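PDB 3K7Y: aspartate aminotransferase from Plasmodium falciparum, which probably catalyses the pyridoxal-phosphate-dependent, reversible transfer of an amino group from L-aspartate to 2-oxoglutarate, giving oxaloacetate and L-glutamate. Local coordinates for residues A[75-80]-A[292-297]; A[94-99]-A[269-274]; A[148-153]-A[165-170]; A[337-342]-A[394-399]. One frame throughout, in Å; residues are numbered along the deposited sequence.

Interaction 1: residues A[75-80]-A[292-297]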
loop_
_atom_site.group_PDB
_atom_site.type_symbol
_atom_site.label_atom_id
_atom_site.label_comp_id
_atom_site.label_asym_id
_atom_site.label_seq_id
_atom_site.Cartn_x
_atom_site.Cartn_y
_atom_site.Cartn_z
ATOM N N GLU A 75 0.845 8.164 16.714
ATOM C CA GLU A 75 0.398 9.370 17.391
ATOM C C GLU A 75 1.331 10.548 17.075
ATOM O O GLU A 75 0.869 11.678 16.898
ATOM C CB GLU A 75 0.314 9.116 18.897
ATOM C CG GLU A 75 1.433 8.204 19.467
ATOM C CD GLU A 75 1.238 6.697 19.183
ATOM O OE1 GLU A 75 2.264 5.977 19.125
ATOM O OE2 GLU A 75 0.080 6.230 19.025
ATOM N N ASP A 76 2.636 10.272 16.999
ATOM C CA ASP A 76 3.647 11.250 16.562
ATOM C C ASP A 76 3.485 11.594 15.095
ATOM O O ASP A 76 3.555 12.765 14.717
ATOM C CB ASP A 76 5.061 10.705 16.760
ATOM C CG ASP A 76 5.346 10.331 18.190
ATOM O OD1 ASP A 76 5.791 9.184 18.414
ATOM O OD2 ASP A 76 5.117 11.177 19.085
ATOM N N PHE A 77 3.289 10.563 14.269
ATOM C CA PHE A 77 3.019 10.753 12.840
ATOM C C PHE A 77 1.865 11.725 12.635
ATOM O O PHE A 77 1.998 12.708 11.917
ATOM C CB PHE A 77 2.696 9.421 12.151
ATOM C CG PHE A 77 2.743 9.492 10.651
ATOM C CD1 PHE A 77 3.870 9.071 9.961
ATOM C CD2 PHE A 77 1.670 9.996 9.927
ATOM C CE1 PHE A 77 3.930 9.149 8.570
ATOM C CE2 PHE A 77 1.717 10.073 8.542
ATOM C CZ PHE A 77 2.849 9.649 7.864
ATOM N N SER A 78 0.741 11.460 13.286
ATOM C CA SER A 78 -0.433 12.278 13.061
ATOM C C SER A 78 -0.373 13.682 13.689
ATOM O O SER A 78 -1.224 14.509 13.374
ATOM C CB SER A 78 -1.729 11.528 13.415
ATOM O OG SER A 78 -2.048 11.641 14.788
ATOM N N THR A 79 0.604 13.960 14.559
ATOM C CA THR A 79 0.769 15.340 15.071
ATOM C C THR A 79 1.922 16.040 14.403
ATOM O O THR A 79 1.773 17.174 13.979
ATOM C CB THR A 79 0.896 15.493 16.639
ATOM O OG1 THR A 79 2.059 14.809 17.120
ATOM C CG2 THR A 79 -0.370 15.014 17.390
ATOM N N LEU A 80 3.067 15.367 14.315
ATOM C CA LEU A 80 4.242 15.910 13.634
ATOM C C LEU A 80 3.905 16.337 12.214
ATOM O O LEU A 80 4.230 17.441 11.794
ATOM C CB LEU A 80 5.366 14.881 13.602
ATOM C CG LEU A 80 6.206 14.774 14.864
ATOM C CD1 LEU A 80 6.926 13.453 14.855
ATOM C CD2 LEU A 80 7.192 15.931 14.966
ATOM N N HIS A 292 8.232 1.009 8.703
ATOM C CA HIS A 292 9.522 1.632 8.423
ATOM C C HIS A 292 9.375 3.077 8.003
ATOM O O HIS A 292 10.006 3.961 8.575
ATOM C CB HIS A 292 10.285 0.871 7.339
ATOM C CG HIS A 292 11.413 1.652 6.736
ATOM N ND1 HIS A 292 12.667 1.714 7.308
ATOM C CD2 HIS A 292 11.472 2.409 5.612
ATOM C CE1 HIS A 292 13.454 2.458 6.555
ATOM N NE2 HIS A 292 12.752 2.896 5.523
ATOM N N THR A 293 8.551 3.313 6.992
ATOM C CA THR A 293 8.430 4.652 6.452
ATOM C C THR A 293 7.752 5.543 7.478
ATOM O O THR A 293 7.978 6.734 7.507
ATOM C CB THR A 293 7.809 4.685 5.023
ATOM O OG1 THR A 293 6.437 4.301 5.067
ATOM C CG2 THR A 293 8.536 3.707 4.104
ATOM N N ASN A 294 6.975 4.949 8.373
ATOM C CA ASN A 294 6.431 5.707 9.487
ATOM C C ASN A 294 7.531 6.198 10.394
ATOM O O ASN A 294 7.610 7.383 10.688
ATOM C CB ASN A 294 5.451 4.872 10.301
ATOM C CG ASN A 294 4.934 5.611 11.517
ATOM O OD1 ASN A 294 5.706 6.008 12.391
ATOM N ND2 ASN A 294 3.616 5.796 11.582
ATOM N N ARG A 295 8.368 5.271 10.843
ATOM C CA ARG A 295 9.533 5.586 11.681
ATOM C C ARG A 295 10.506 6.610 11.051
ATOM O O ARG A 295 10.841 7.600 11.696
ATOM C CB ARG A 295 10.267 4.303 12.091
ATOM C CG ARG A 295 9.448 3.384 13.014
ATOM C CD ARG A 295 10.061 1.985 13.157
ATOM N NE ARG A 295 9.507 1.272 14.310
ATOM C CZ ARG A 295 9.785 0.009 14.636
ATOM N NH1 ARG A 295 10.609 -0.718 13.896
ATOM N NH2 ARG A 295 9.227 -0.533 15.712
ATOM N N ILE A 296 10.939 6.404 9.803
ATOM C CA ILE A 296 11.832 7.373 9.123
ATOM C C ILE A 296 11.311 8.792 9.249
ATOM O O ILE A 296 12.081 9.713 9.495
ATOM C CB ILE A 296 11.994 7.096 7.603
ATOM C CG1 ILE A 296 12.239 5.606 7.323
ATOM C CG2 ILE A 296 13.097 7.974 6.986
ATOM C CD1 ILE A 296 13.472 5.004 8.023
ATOM N N LEU A 297 10.001 8.958 9.080
ATOM C CA LEU A 297 9.367 10.271 9.092
ATOM C C LEU A 297 9.345 10.935 10.467
ATOM O O LEU A 297 9.774 12.080 10.624
ATOM C CB LEU A 297 7.958 10.181 8.521
ATOM C CG LEU A 297 7.707 11.343 7.564
ATOM C CD1 LEU A 297 6.984 10.857 6.314
ATOM C CD2 LEU A 297 7.003 12.522 8.246
#

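Interaction 2: residues A[94-99]-A[269-274]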
loop_
_atom_site.group_PDB
_atom_site.type_symbol
_atom_site.label_atom_id
_atom_site.label_comp_id
_atom_site.label_asym_id
_atom_site.label_seq_id
_atom_site.Cartn_x
_atom_site.Cartn_y
_atom_site.Cartn_z
ATOM N N GLU A 94 -4.574 21.100 18.421
ATOM C CA GLU A 94 -4.635 20.783 19.855
ATOM C C GLU A 94 -6.071 20.617 20.395
ATOM O O GLU A 94 -6.263 20.172 21.527
ATOM C CB GLU A 94 -3.802 21.780 20.695
ATOM C CG GLU A 94 -4.550 22.997 21.288
ATOM C CD GLU A 94 -4.949 24.039 20.245
ATOM O OE1 GLU A 94 -5.617 23.679 19.244
ATOM O OE2 GLU A 94 -4.600 25.228 20.441
ATOM N N ASP A 95 -7.065 20.970 19.577
ATOM C CA ASP A 95 -8.474 20.703 19.887
ATOM C C ASP A 95 -8.960 19.361 19.326
ATOM O O ASP A 95 -10.176 19.089 19.293
ATOM C CB ASP A 95 -9.359 21.831 19.366
ATOM C CG ASP A 95 -9.294 23.065 20.234
ATOM O OD1 ASP A 95 -8.357 23.173 21.055
ATOM O OD2 ASP A 95 -10.182 23.933 20.097
ATOM N N LYS A 96 -7.992 18.539 18.897
ATOM C CA LYS A 96 -8.225 17.201 18.335
ATOM C C LYS A 96 -9.365 17.180 17.312
ATOM O O LYS A 96 -10.274 16.349 17.400
ATOM C CB LYS A 96 -8.471 16.168 19.452
ATOM C CG LYS A 96 -7.213 15.626 20.140
ATOM C CD LYS A 96 -6.784 16.486 21.330
ATOM C CE LYS A 96 -6.051 15.671 22.409
ATOM N NZ LYS A 96 -4.730 15.148 21.954
ATOM N N LYS A 97 -9.315 18.105 16.355
ATOM C CA LYS A 97 -10.363 18.219 15.346
ATOM C C LYS A 97 -9.949 17.599 14.009
ATOM O O LYS A 97 -10.792 17.378 13.135
ATOM C CB LYS A 97 -10.828 19.677 15.174
ATOM C CG LYS A 97 -11.514 20.296 16.416
ATOM C CD LYS A 97 -12.822 21.050 16.084
ATOM C CE LYS A 97 -12.671 22.058 14.937
ATOM N NZ LYS A 97 -13.972 22.437 14.297
ATOM N N ILE A 98 -8.660 17.299 13.853
ATOM C CA ILE A 98 -8.190 16.648 12.630
ATOM C C ILE A 98 -7.987 15.158 12.828
ATOM O O ILE A 98 -7.309 14.724 13.764
ATOM C CB ILE A 98 -6.873 17.226 12.113
ATOM C CG1 ILE A 98 -6.980 18.733 11.918
ATOM C CG2 ILE A 98 -6.510 16.577 10.800
ATOM C CD1 ILE A 98 -5.693 19.450 12.223
ATOM N N CYS A 99 -8.592 14.391 11.932
ATOM C CA CYS A 99 -8.346 12.972 11.846
ATOM C C CYS A 99 -7.373 12.759 10.715
ATOM O O CYS A 99 -7.704 13.000 9.554
ATOM C CB CYS A 99 -9.635 12.214 11.563
ATOM S SG CYS A 99 -9.353 10.553 10.911
ATOM N N GLU A 269 -15.649 13.987 18.504
ATOM C CA GLU A 269 -16.458 12.763 18.445
ATOM C C GLU A 269 -16.820 12.341 17.020
ATOM O O GLU A 269 -17.251 11.218 16.799
ATOM C CB GLU A 269 -17.737 12.924 19.277
ATOM C CG GLU A 269 -17.517 13.236 20.772
ATOM C CD GLU A 269 -17.314 14.733 21.080
ATOM O OE1 GLU A 269 -16.536 15.048 22.014
ATOM O OE2 GLU A 269 -17.937 15.590 20.410
ATOM N N GLU A 270 -16.675 13.256 16.065
ATOM C CA GLU A 270 -16.750 12.908 14.645
ATOM C C GLU A 270 -15.413 12.315 14.218
ATOM O O GLU A 270 -15.373 11.331 13.475
ATOM C CB GLU A 270 -17.083 14.124 13.777
ATOM C CG GLU A 270 -18.520 14.177 13.290
ATOM C CD GLU A 270 -18.718 15.167 12.138
ATOM O OE1 GLU A 270 -19.891 15.422 11.772
ATOM O OE2 GLU A 270 -17.713 15.693 11.599
ATOM N N LYS A 271 -14.324 12.921 14.693
ATOM C CA LYS A 271 -12.985 12.354 14.556
ATOM C C LYS A 271 -13.043 10.826 14.798
ATOM O O LYS A 271 -12.669 10.047 13.911
ATOM C CB LYS A 271 -12.011 13.061 15.519
ATOM C CG LYS A 271 -10.530 13.039 15.137
ATOM C CD LYS A 271 -9.752 11.946 15.857
ATOM C CE LYS A 271 -9.434 12.304 17.315
ATOM N NZ LYS A 271 -8.219 13.147 17.454
ATOM N N LYS A 272 -13.561 10.409 15.964
ATOM C CA LYS A 272 -13.641 8.985 16.341
ATOM C C LYS A 272 -14.358 8.108 15.329
ATOM O O LYS A 272 -13.919 7.002 15.080
ATOM C CB LYS A 272 -14.291 8.786 17.720
ATOM C CG LYS A 272 -13.315 8.709 18.916
ATOM C CD LYS A 272 -13.645 7.528 19.859
ATOM C CE LYS A 272 -13.270 7.819 21.309
ATOM N NZ LYS A 272 -14.376 8.505 22.034
ATOM N N ILE A 273 -15.466 8.592 14.774
ATOM C CA ILE A 273 -16.219 7.858 13.746
ATOM C C ILE A 273 -15.434 7.728 12.428
ATOM O O ILE A 273 -15.077 6.630 12.021
ATOM C CB ILE A 273 -17.611 8.494 13.464
ATOM C CG1 ILE A 273 -18.623 8.150 14.561
ATOM C CG2 ILE A 273 -18.156 8.038 12.110
ATOM C CD1 ILE A 273 -20.038 8.726 14.320
ATOM N N VAL A 274 -15.162 8.856 11.773
ATOM C CA VAL A 274 -14.420 8.871 10.513
ATOM C C VAL A 274 -13.231 7.903 10.586
ATOM O O VAL A 274 -12.938 7.158 9.631
ATOM C CB VAL A 274 -13.952 10.300 10.149
ATOM C CG1 VAL A 274 -13.334 10.321 8.788
ATOM C CG2 VAL A 274 -15.120 11.250 10.158
#

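Interaction 3: residues A[148-153]-A[165-170]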
loop_
_atom_site.group_PDB
_atom_site.type_symbol
_atom_site.label_atom_id
_atom_site.label_comp_id
_atom_site.label_asym_id
_atom_site.label_seq_id
_atom_site.Cartn_x
_atom_site.Cartn_y
_atom_site.Cartn_z
ATOM N N TYR A 148 -15.117 19.509 -15.077
ATOM C CA TYR A 148 -13.955 20.397 -15.131
ATOM C C TYR A 148 -14.316 21.838 -14.890
ATOM O O TYR A 148 -15.252 22.332 -15.492
ATOM C CB TYR A 148 -13.251 20.303 -16.486
ATOM C CG TYR A 148 -12.720 18.929 -16.811
ATOM C CD1 TYR A 148 -11.342 18.666 -16.807
ATOM C CD2 TYR A 148 -13.597 17.883 -17.118
ATOM C CE1 TYR A 148 -10.858 17.391 -17.105
ATOM C CE2 TYR A 148 -13.130 16.619 -17.414
ATOM C CZ TYR A 148 -11.765 16.372 -17.411
ATOM O OH TYR A 148 -11.332 15.099 -17.711
ATOM N N ILE A 149 -13.546 22.499 -14.027
ATOM C CA ILE A 149 -13.632 23.943 -13.779
ATOM C C ILE A 149 -12.537 24.673 -14.578
ATOM O O ILE A 149 -11.387 24.206 -14.613
ATOM C CB ILE A 149 -13.441 24.255 -12.267
ATOM C CG1 ILE A 149 -14.667 23.831 -11.468
ATOM C CG2 ILE A 149 -13.195 25.735 -12.009
ATOM C CD1 ILE A 149 -14.515 24.085 -9.963
ATOM N N ASN A 150 -12.897 25.805 -15.208
ATOM C CA ASN A 150 -11.938 26.701 -15.878
ATOM C C ASN A 150 -10.801 27.024 -14.950
ATOM O O ASN A 150 -11.016 27.214 -13.762
ATOM C CB ASN A 150 -12.576 28.046 -16.208
ATOM C CG ASN A 150 -13.597 27.966 -17.303
ATOM O OD1 ASN A 150 -13.251 27.809 -18.476
ATOM N ND2 ASN A 150 -14.868 28.122 -16.942
ATOM N N PHE A 151 -9.595 27.137 -15.479
ATOM C CA PHE A 151 -8.485 27.494 -14.617
ATOM C C PHE A 151 -7.356 28.188 -15.354
ATOM O O PHE A 151 -7.321 29.410 -15.447
ATOM C CB PHE A 151 -7.973 26.258 -13.883
ATOM C CG PHE A 151 -7.071 26.569 -12.741
ATOM C CD1 PHE A 151 -7.586 27.088 -11.566
ATOM C CD2 PHE A 151 -5.708 26.328 -12.829
ATOM C CE1 PHE A 151 -6.763 27.375 -10.492
ATOM C CE2 PHE A 151 -4.866 26.620 -11.767
ATOM C CZ PHE A 151 -5.392 27.153 -10.593
ATOM N N PHE A 152 -6.430 27.393 -15.858
ATOM C CA PHE A 152 -5.264 27.889 -16.537
ATOM C C PHE A 152 -5.694 28.570 -17.827
ATOM O O PHE A 152 -6.563 28.053 -18.535
ATOM C CB PHE A 152 -4.375 26.696 -16.824
ATOM C CG PHE A 152 -3.122 27.033 -17.510
ATOM C CD1 PHE A 152 -2.075 27.583 -16.818
ATOM C CD2 PHE A 152 -2.973 26.768 -18.848
ATOM C CE1 PHE A 152 -0.891 27.894 -17.452
ATOM C CE2 PHE A 152 -1.799 27.070 -19.491
ATOM C CZ PHE A 152 -0.752 27.639 -18.786
ATOM N N ASP A 153 -5.120 29.743 -18.112
ATOM C CA ASP A 153 -5.432 30.455 -19.359
ATOM C C ASP A 153 -4.384 30.128 -20.396
ATOM O O ASP A 153 -3.198 30.395 -20.209
ATOM C CB ASP A 153 -5.555 31.970 -19.180
ATOM C CG ASP A 153 -6.002 32.663 -20.461
ATOM O OD1 ASP A 153 -5.181 32.778 -21.399
ATOM O OD2 ASP A 153 -7.183 33.069 -20.535
ATOM N N LEU A 165 -13.279 31.648 -10.680
ATOM C CA LEU A 165 -14.239 31.966 -9.614
ATOM C C LEU A 165 -15.679 31.975 -10.092
ATOM O O LEU A 165 -16.593 31.747 -9.305
ATOM C CB LEU A 165 -13.920 33.299 -8.956
ATOM C CG LEU A 165 -12.545 33.442 -8.322
ATOM C CD1 LEU A 165 -12.282 34.903 -8.053
ATOM C CD2 LEU A 165 -12.453 32.665 -7.056
ATOM N N ASN A 166 -15.873 32.254 -11.376
ATOM C CA ASN A 166 -17.173 32.106 -12.014
ATOM C C ASN A 166 -17.788 30.730 -11.827
ATOM O O ASN A 166 -18.898 30.609 -11.301
ATOM C CB ASN A 166 -17.050 32.366 -13.500
ATOM C CG ASN A 166 -17.661 33.643 -13.889
ATOM O OD1 ASN A 166 -17.759 34.572 -13.075
ATOM N ND2 ASN A 166 -18.098 33.725 -15.141
ATOM N N ASP A 167 -17.061 29.706 -12.282
ATOM C CA ASP A 167 -17.489 28.324 -12.181
ATOM C C ASP A 167 -17.609 27.970 -10.722
ATOM O O ASP A 167 -18.595 27.372 -10.298
ATOM C CB ASP A 167 -16.477 27.396 -12.846
ATOM C CG ASP A 167 -16.295 27.685 -14.323
ATOM O OD1 ASP A 167 -15.263 27.228 -14.866
ATOM O OD2 ASP A 167 -17.168 28.353 -14.939
ATOM N N LEU A 168 -16.613 28.379 -9.947
ATOM C CA LEU A 168 -16.661 28.199 -8.512
ATOM C C LEU A 168 -17.951 28.751 -7.899
ATOM O O LEU A 168 -18.322 28.371 -6.788
ATOM C CB LEU A 168 -15.441 28.842 -7.866
ATOM C CG LEU A 168 -14.927 28.139 -6.607
ATOM C CD1 LEU A 168 -14.943 26.614 -6.747
ATOM C CD2 LEU A 168 -13.514 28.618 -6.302
ATOM N N ARG A 169 -18.636 29.627 -8.638
ATOM C CA ARG A 169 -19.866 30.259 -8.170
ATOM C C ARG A 169 -21.164 29.636 -8.696
ATOM O O ARG A 169 -22.209 29.782 -8.074
ATOM C CB ARG A 169 -19.855 31.760 -8.473
ATOM C CG ARG A 169 -19.266 32.643 -7.383
ATOM C CD ARG A 169 -19.660 34.107 -7.598
ATOM N NE ARG A 169 -19.043 35.030 -6.636
ATOM C CZ ARG A 169 -19.502 35.286 -5.404
ATOM N NH1 ARG A 169 -20.589 34.680 -4.939
ATOM N NH2 ARG A 169 -18.868 36.155 -4.620
ATOM N N ASN A 170 -21.129 28.956 -9.832
ATOM C CA ASN A 170 -22.368 28.367 -10.346
ATOM C C ASN A 170 -22.378 26.848 -10.461
ATOM O O ASN A 170 -23.275 26.269 -11.067
ATOM C CB ASN A 170 -22.827 29.047 -11.643
ATOM C CG ASN A 170 -21.709 29.805 -12.341
ATOM O OD1 ASN A 170 -21.625 31.034 -12.242
ATOM N ND2 ASN A 170 -20.839 29.075 -13.043
#

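Interaction 4: residues A[337-342]-A[394-399]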
loop_
_atom_site.group_PDB
_atom_site.type_symbol
_atom_site.label_atom_id
_atom_site.label_comp_id
_atom_site.label_asym_id
_atom_site.label_seq_id
_atom_site.Cartn_x
_atom_site.Cartn_y
_atom_site.Cartn_z
ATOM N N LYS A 337 17.095 33.740 -31.657
ATOM C CA LYS A 337 17.643 34.707 -32.627
ATOM C C LYS A 337 18.291 34.062 -33.855
ATOM O O LYS A 337 18.187 34.584 -34.971
ATOM C CB LYS A 337 18.721 35.580 -31.972
ATOM C CG LYS A 337 18.274 36.599 -30.939
ATOM C CD LYS A 337 19.511 37.282 -30.334
ATOM C CE LYS A 337 19.348 37.581 -28.842
ATOM N NZ LYS A 337 20.668 37.535 -28.142
ATOM N N LYS A 338 19.003 32.963 -33.634
ATOM C CA LYS A 338 19.643 32.240 -34.717
ATOM C C LYS A 338 18.634 31.792 -35.775
ATOM O O LYS A 338 18.947 31.733 -36.971
ATOM C CB LYS A 338 20.434 31.040 -34.181
ATOM C CG LYS A 338 21.699 31.423 -33.422
ATOM C CD LYS A 338 22.539 30.209 -33.033
ATOM C CE LYS A 338 23.794 30.655 -32.264
ATOM N NZ LYS A 338 24.588 29.533 -31.676
ATOM N N TYR A 339 17.416 31.492 -35.344
ATOM C CA TYR A 339 16.396 31.014 -36.274
ATOM C C TYR A 339 15.385 32.115 -36.623
ATOM O O TYR A 339 14.400 31.868 -37.314
ATOM C CB TYR A 339 15.739 29.733 -35.729
ATOM C CG TYR A 339 16.758 28.638 -35.441
ATOM C CD1 TYR A 339 17.067 27.670 -36.401
ATOM C CD2 TYR A 339 17.442 28.592 -34.222
ATOM C CE1 TYR A 339 18.023 26.675 -36.146
ATOM C CE2 TYR A 339 18.395 27.603 -33.960
ATOM C CZ TYR A 339 18.680 26.650 -34.924
ATOM O OH TYR A 339 19.624 25.679 -34.664
ATOM N N ASN A 340 15.678 33.334 -36.165
ATOM C CA ASN A 340 14.807 34.510 -36.282
ATOM C C ASN A 340 13.352 34.304 -35.816
ATOM O O ASN A 340 12.403 34.748 -36.461
ATOM C CB ASN A 340 14.948 35.184 -37.669
ATOM C CG ASN A 340 13.836 34.812 -38.657
ATOM O OD1 ASN A 340 13.126 33.816 -38.496
ATOM N ND2 ASN A 340 13.688 35.630 -39.693
ATOM N N LEU A 341 13.197 33.641 -34.670
ATOM C CA LEU A 341 11.888 33.370 -34.075
ATOM C C LEU A 341 11.522 34.487 -33.122
ATOM O O LEU A 341 12.403 35.178 -32.620
ATOM C CB LEU A 341 11.898 32.039 -33.328
ATOM C CG LEU A 341 12.243 30.746 -34.076
ATOM C CD1 LEU A 341 12.752 29.709 -33.094
ATOM C CD2 LEU A 341 11.060 30.209 -34.873
ATOM N N ASN A 342 10.224 34.634 -32.850
ATOM C CA ASN A 342 9.665 35.844 -32.218
ATOM C C ASN A 342 8.702 35.565 -31.058
ATOM O O ASN A 342 7.650 36.210 -30.949
ATOM C CB ASN A 342 8.941 36.679 -33.284
ATOM C CG ASN A 342 7.937 35.844 -34.117
ATOM O OD1 ASN A 342 8.199 34.668 -34.461
ATOM N ND2 ASN A 342 6.791 36.458 -34.449
ATOM N N ILE A 394 19.720 21.578 -25.499
ATOM C CA ILE A 394 18.272 21.595 -25.356
ATOM C C ILE A 394 17.644 22.793 -26.071
ATOM O O ILE A 394 16.781 22.632 -26.943
ATOM C CB ILE A 394 17.863 21.624 -23.870
ATOM C CG1 ILE A 394 18.382 20.385 -23.145
ATOM C CG2 ILE A 394 16.359 21.704 -23.738
ATOM C CD1 ILE A 394 18.233 20.448 -21.656
ATOM N N ALA A 395 18.095 23.985 -25.689
ATOM C CA ALA A 395 17.498 25.238 -26.126
ATOM C C ALA A 395 17.637 25.378 -27.627
ATOM O O ALA A 395 16.682 25.755 -28.313
ATOM C CB ALA A 395 18.141 26.414 -25.402
ATOM N N ASP A 396 18.823 25.045 -28.126
ATOM C CA ASP A 396 19.062 24.956 -29.553
ATOM C C ASP A 396 18.023 24.056 -30.223
ATOM O O ASP A 396 17.227 24.531 -31.027
ATOM C CB ASP A 396 20.484 24.461 -29.826
ATOM C CG ASP A 396 20.788 24.328 -31.303
ATOM O OD1 ASP A 396 19.976 24.761 -32.155
ATOM O OD2 ASP A 396 21.858 23.779 -31.609
ATOM N N LYS A 397 18.008 22.775 -29.868
ATOM C CA LYS A 397 17.112 21.819 -30.516
ATOM C C LYS A 397 15.627 22.210 -30.503
ATOM O O LYS A 397 14.894 21.887 -31.444
ATOM C CB LYS A 397 17.305 20.414 -29.944
ATOM C CG LYS A 397 18.620 19.722 -30.358
ATOM C CD LYS A 397 18.847 19.767 -31.868
ATOM C CE LYS A 397 20.160 19.119 -32.267
ATOM N NZ LYS A 397 21.343 19.910 -31.826
ATOM N N ILE A 398 15.200 22.907 -29.444
ATOM C CA ILE A 398 13.835 23.421 -29.301
ATOM C C ILE A 398 13.531 24.453 -30.365
ATOM O O ILE A 398 12.460 24.451 -30.968
ATOM C CB ILE A 398 13.628 24.084 -27.926
ATOM C CG1 ILE A 398 13.354 23.028 -26.847
ATOM C CG2 ILE A 398 12.466 25.077 -27.972
ATOM C CD1 ILE A 398 13.011 23.609 -25.475
ATOM N N CYS A 399 14.485 25.351 -30.575
ATOM C CA CYS A 399 14.360 26.383 -31.585
ATOM C C CYS A 399 14.470 25.744 -32.960
ATOM O O CYS A 399 13.568 25.885 -33.778
ATOM C CB CYS A 399 15.429 27.456 -31.372
ATOM S SG CYS A 399 15.272 28.344 -29.769
#

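Interaction 1: residues A[75-80]-A[292-297]
Phe77 lays the CD1–CE1 side of its ring across the side chains of Asn294 and Leu297, which sit three positions apart, about one turn, on the facing helix. The helices are closest at Phe77 and Asn294, whose CA atoms are 7.0 Å apart. The amide comes first: Asn294 ND2 lies 3.7 Å from Phe77 CD1 and reaches CB and CG of the same residue at similar range. It approaches obliquely, the amide and ring planes being 36° apart. One position farther out on the ring, Phe77 CE1 meets Leu297 CB at 4.2 Å, with Leu297 CD1 equally near. The reach of Phe77 follows from chi1 -166°, which puts CG opposite the backbone N and sends the ring out from its helix.

No hydrogen bond joins the two segments directly, and all three touching residues are buried. The amide nitrogen of Asn294 has its partners outside the two segments: it donates to Thr74 OG1, just before residues 75-80, and to Gln102 OE1 on strand 98-104, which fixes the amide beside the ring. His292 stacks on His292 of the second subunit. Such packing of helices 75-86 and 291-302 against a sheet edge beside the subunit interface belongs to the large domain of a fold-type I aminotransferase, the side chain of Leu297 lying about 10 Å from bound pyridoxal phosphate.

Interaction 2: residues A[94-99]-A[269-274]
The backbones come closest where Cys99, at the start of strand 98-104, faces Lys271 on helix 268-283, with 5.4 Å between their CA atoms. From there the chain of residues 94-97 runs back as loop, through Lys96 with positive phi and psi. Lys271 makes the largest single share of the contact, through its aliphatic part: its CG lies 3.8 Å from Cys99 CB. The same Lys271 CG is 3.9 Å from Ile98 O, so the methylene rests over the backbone between the two strand residues. With chi1 at -155° the chain leaves on the side away from its own backbone N, and bends at chi2, chi3 and chi4 then fold it back along the loop. This brings Lys271 NZ within 3.6 Å of Lys96 CB. The two lysine chains cross at a slant, and their ammonium ends, Lys96 NZ and Lys271 NZ, stay 6.0 Å apart. The join therefore rests on van der Waals contact, with no hydrogen bond or salt bridge across it, and is buried at Cys99 and exposed at Lys96.

Strand 98-104 is an outermost strand of the main sheet within this chain and runs antiparallel to strand 258-264, with backbone bonds from Cys99 to Ile263 and from Lys97 to Cys265. Ile98 turns to Gln82 and Phe86 of helix 75-86, whereas Val274 packs on Ile263, and Glu270 touches Leu5 of the second subunit.

Interaction 3: residues A[148-153]-A[165-170]
Ile149 begins the contact, its two branches dividing the facing helix between them. Its CG2, placed opposite the backbone N while CG1 stands beside it (chi1 -72°), packs 3.8 Å from Asp167 CB, and the two side chains run side by side but point opposite ways. The longer branch reaches the next helix residue, Ile149 CD1 meeting Leu168 CD1 at 4.1 Å. Ile149 is still part of the strand, since its backbone is bonded to Val127 and Asn129 in the neighbouring strand region. At Asn150 the regular strand gives way, and its peptide N-H turns to the helix instead: Asn150 N donates to Asp167 OD1 over 2.8 Å, with an angle of 152° at the hydrogen. The carboxylate oxygen is modelled too near the Asn150 amide, so its exact place is less certain, but this is the one hydrogen bond assigned between the segments.

Topologically this is a strand, hairpin and helix unit at one end of the large-domain sheet: strand 145-153 turns into the antiparallel strand 158-159, and helix 161-170 then folds back over the break in the first strand. Phe151 follows, its ring edge-to-face with that of Phe164 from the same helix and its backbone bonded to Asn160. Phe152 turns to Pro130, Cys187 and Val189. Asp153 leads into the turn, OD1 accepting from Leu156 N and OD2 from Asn160 ND2.

Interaction 4: residues A[337-342]-A[394-399]
A loop of residues 337-342 runs past one flank of helix 390-403, nearest at Tyr339 and Cys399, whose CA atoms lie 6.9 Å apart. Tyr339 makes the polar contact at the end of its ring: OH donates to Asp396 OD1 at 2.7 Å. The carboxylate receives it on the syn lone pair of OD1, the side of its other oxygen, and OD1 stays near the ring plane although the ring and carboxylate planes are 32° apart. Asp396 gets there through chi1 179°, which carries its carboxylate from the side of the helix toward the loop.

The helix is the C-terminal one of the chain and packs on helix 304-335, the long helix that joins the domains in this family, through Ile394, Ala395 and Ile398 on Phe328 and Leu332. The loop that leaves that long helix thus returns to cover another flank. Here Cys399 CB is shared by two loop side chains: it is 3.7 Å from Tyr339 CD2, while the Cys399 carbonyl carbon lies over one ring face, offset toward the rim. Leu341 CD1 closes on the same Cys399 CB at 3.9 Å. Beyond the tyrosine bond, Asp396 OD2 has a long salt bridge to Lys397 NZ, at 3.9 Å.

In the fold
Interactions 1, 2 and 3 belong to the large domain, while interaction 4 lies near the C-terminus. Interactions 1 and 2 are neighbours, their centres 18 Å apart: helix 75-86 leads into strand 98-104, helix 268-283 is followed by helix 291-302, and both contacts reach the second subunit. Interaction 3 falls within the chain span of both, yet lies 32 Å from interaction 2, centre to centre. The two stand at the ends of one mixed sheet, whose central strands 176-179, 209-214 and 241-246 lead toward the cofactor pocket. Interaction 4 comes later in sequence, 49 Å from interaction 1 between centres, across the chain's centre; helix 304-335 lies between them in the chain and packs on helix 390-403.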